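Local coordinates for type I modular polyketide synthase (Streptomyces albus subsp. albus, PDB 6IYR), which probably selects and loads an acyl extender unit from its coenzyme A thioester during salinomycin assembly, as the acyltransferase domain of module 8, at residues P42-A47 with E440-G445. Residues are numbered along the deposited sequence; the frame is centred on the assembly and turned at random.
Sequences PWTVSA and EAWTHG
Trp442, in the last turn of helix 431-443, lays the six-membered part of its indole against Thr44 on strand 41-47, an outermost strand of the three-stranded antiparallel sheet formed with strands 88-94 and 116-120. This small alpha/beta unit fits the linker subdomain that precedes polyketide synthase acyltransferases, and the contact joins it to the C-terminal helix. No hydrogen bond crosses between the two segments, which together bury 133 Å². The methyl CG2 of Thr44 stands over one indole face, 4.3 Å from the six-ring centroid and 13° off the ring normal, a CH-pi geometry. Thr44 CB comes nearer, 3.7 Å from Trp442 CH2, near the rim. With chi1 at 60°, the methyl CG2 is trans to the Thr44 carbonyl carbon and projects over the indole. At the ring edge, in its plane, Val45 O lies 3.7 Å from Trp442 CH2. The Val45 side chain leaves the strand on the side away from Trp442 and touches Leu53 and Gln56 of helix 50-65.

Trp442 CG lies anti to its own backbone N, which carries the indole out from the helix towards the strand. Arg89 makes a cation-pi contact with the ring and hydrogen-bonds the backbone O of Trp442, tying strand 88-94 to the helix end; Trp450 meets the indole edge-to-face. The helix closes in a Schellman motif at Gly445, whose phi is positive and whose N bonds to Trp442 O at 2.9 Å. Thr443 OG1 reaches back along the helix to donate to Glu440 O at 2.8 Å, approaching tilted 35° from the carbonyl plane.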
loop_
_atom_site.group_PDB
_atom_site.type_symbol
_atom_site.label_atom_id
_atom_site.label_comp_id
_atom_site.label_asym_id
_atom_site.label_seq_id
_atom_site.Cartn_x
_atom_site.Cartn_y
_atom_site.Cartn_z
ATOM N N PRO A 42 -9.299 20.142 -5.318
ATOM C CA PRO A 42 -9.838 19.887 -3.997
ATOM C C PRO A 42 -10.220 21.186 -3.309
ATOM O O PRO A 42 -9.426 22.124 -3.307
ATOM C CB PRO A 42 -8.652 19.243 -3.261
ATOM C CG PRO A 42 -7.461 19.852 -3.901
ATOM C CD PRO A 42 -7.833 19.998 -5.346
ATOM N N TRP A 43 -11.402 21.225 -2.693
ATOM C CA TRP A 43 -11.701 22.285 -1.762
ATOM C C TRP A 43 -11.819 21.636 -0.426
ATOM O O TRP A 43 -12.567 20.654 -0.277
ATOM C CB TRP A 43 -13.041 22.959 -2.094
ATOM C CG TRP A 43 -13.056 23.805 -3.332
ATOM C CD1 TRP A 43 -12.052 23.989 -4.229
ATOM C CD2 TRP A 43 -14.186 24.553 -3.829
ATOM N NE1 TRP A 43 -12.481 24.828 -5.262
ATOM C CE2 TRP A 43 -13.796 25.159 -5.036
ATOM C CE3 TRP A 43 -15.478 24.777 -3.350
ATOM C CZ2 TRP A 43 -14.662 25.965 -5.775
ATOM C CZ3 TRP A 43 -16.353 25.549 -4.109
ATOM C CH2 TRP A 43 -15.943 26.124 -5.305
ATOM N N THR A 44 -11.144 22.213 0.563
ATOM C CA THR A 44 -11.139 21.668 1.893
ATOM C C THR A 44 -11.940 22.559 2.825
ATOM O O THR A 44 -11.965 23.758 2.681
ATOM C CB THR A 44 -9.697 21.504 2.435
ATOM O OG1 THR A 44 -9.039 22.764 2.480
ATOM C CG2 THR A 44 -8.918 20.594 1.538
ATOM N N VAL A 45 -12.650 21.949 3.743
ATOM C CA VAL A 45 -13.280 22.695 4.781
ATOM C C VAL A 45 -13.143 21.921 6.091
ATOM O O VAL A 45 -12.941 20.700 6.071
ATOM C CB VAL A 45 -14.755 22.913 4.406
ATOM C CG1 VAL A 45 -15.505 21.598 4.404
ATOM C CG2 VAL A 45 -15.393 23.912 5.351
ATOM N N SER A 46 -13.174 22.620 7.226
ATOM C CA SER A 46 -13.215 21.940 8.517
ATOM C C SER A 46 -14.019 22.714 9.548
ATOM O O SER A 46 -14.185 23.911 9.434
ATOM C CB SER A 46 -11.803 21.763 9.037
ATOM O OG SER A 46 -11.111 22.975 8.919
ATOM N N ALA A 47 -14.454 22.035 10.595
ATOM C CA ALA A 47 -15.128 22.689 11.704
ATOM C C ALA A 47 -14.819 21.930 12.985
ATOM O O ALA A 47 -14.126 20.910 12.975
ATOM C CB ALA A 47 -16.632 22.709 11.461
ATOM N N GLU A 440 -9.120 11.463 1.916
ATOM C CA GLU A 440 -9.452 10.595 3.047
ATOM C C GLU A 440 -8.416 10.739 4.126
ATOM O O GLU A 440 -8.732 10.799 5.317
ATOM C CB GLU A 440 -9.466 9.130 2.659
ATOM C CG GLU A 440 -10.574 8.745 1.725
ATOM C CD GLU A 440 -10.312 7.406 1.088
ATOM O OE1 GLU A 440 -9.841 6.495 1.818
ATOM O OE2 GLU A 440 -10.526 7.303 -0.139
ATOM N N ALA A 441 -7.173 10.671 3.715
ATOM C CA ALA A 441 -6.093 10.773 4.695
ATOM C C ALA A 441 -6.211 12.081 5.456
ATOM O O ALA A 441 -6.182 12.112 6.683
ATOM C CB ALA A 441 -4.756 10.716 4.010
ATOM N N TRP A 442 -6.239 13.173 4.710
ATOM C CA TRP A 442 -6.300 14.509 5.308
ATOM C C TRP A 442 -7.491 14.651 6.255
ATOM O O TRP A 442 -7.345 15.154 7.367
ATOM C CB TRP A 442 -6.320 15.580 4.213
ATOM C CG TRP A 442 -6.371 16.940 4.754
ATOM C CD1 TRP A 442 -5.319 17.688 5.160
ATOM C CD2 TRP A 442 -7.554 17.712 5.039
ATOM N NE1 TRP A 442 -5.764 18.871 5.701
ATOM C CE2 TRP A 442 -7.127 18.934 5.586
ATOM C CE3 TRP A 442 -8.917 17.527 4.784
ATOM C CZ2 TRP A 442 -8.014 19.965 5.909
ATOM C CZ3 TRP A 442 -9.805 18.549 5.116
ATOM C CH2 TRP A 442 -9.347 19.746 5.682
ATOM N N THR A 443 -8.632 14.074 5.907
ATOM C CA THR A 443 -9.768 14.191 6.794
ATOM C C THR A 443 -9.511 13.486 8.101
ATOM O O THR A 443 -10.171 13.774 9.094
ATOM C CB THR A 443 -11.106 13.709 6.178
ATOM O OG1 THR A 443 -11.078 12.309 5.888
ATOM C CG2 THR A 443 -11.467 14.555 4.931
ATOM N N HIS A 444 -8.554 12.558 8.116
ATOM C CA HIS A 444 -8.294 11.807 9.336
ATOM C C HIS A 444 -7.126 12.395 10.098
ATOM O O HIS A 444 -6.762 11.901 11.166
ATOM C CB HIS A 444 -8.012 10.335 9.017
ATOM C CG HIS A 444 -9.214 9.586 8.566
ATOM N ND1 HIS A 444 -10.459 9.782 9.128
ATOM C CD2 HIS A 444 -9.407 8.772 7.503
ATOM C CE1 HIS A 444 -11.350 9.045 8.489
ATOM N NE2 HIS A 444 -10.722 8.372 7.543
ATOM N N GLY A 445 -6.504 13.410 9.513
ATOM C CA GLY A 445 -5.467 14.167 10.187
ATOM C C GLY A 445 -4.095 13.829 9.659
ATOM O O GLY A 445 -3.088 14.326 10.142
#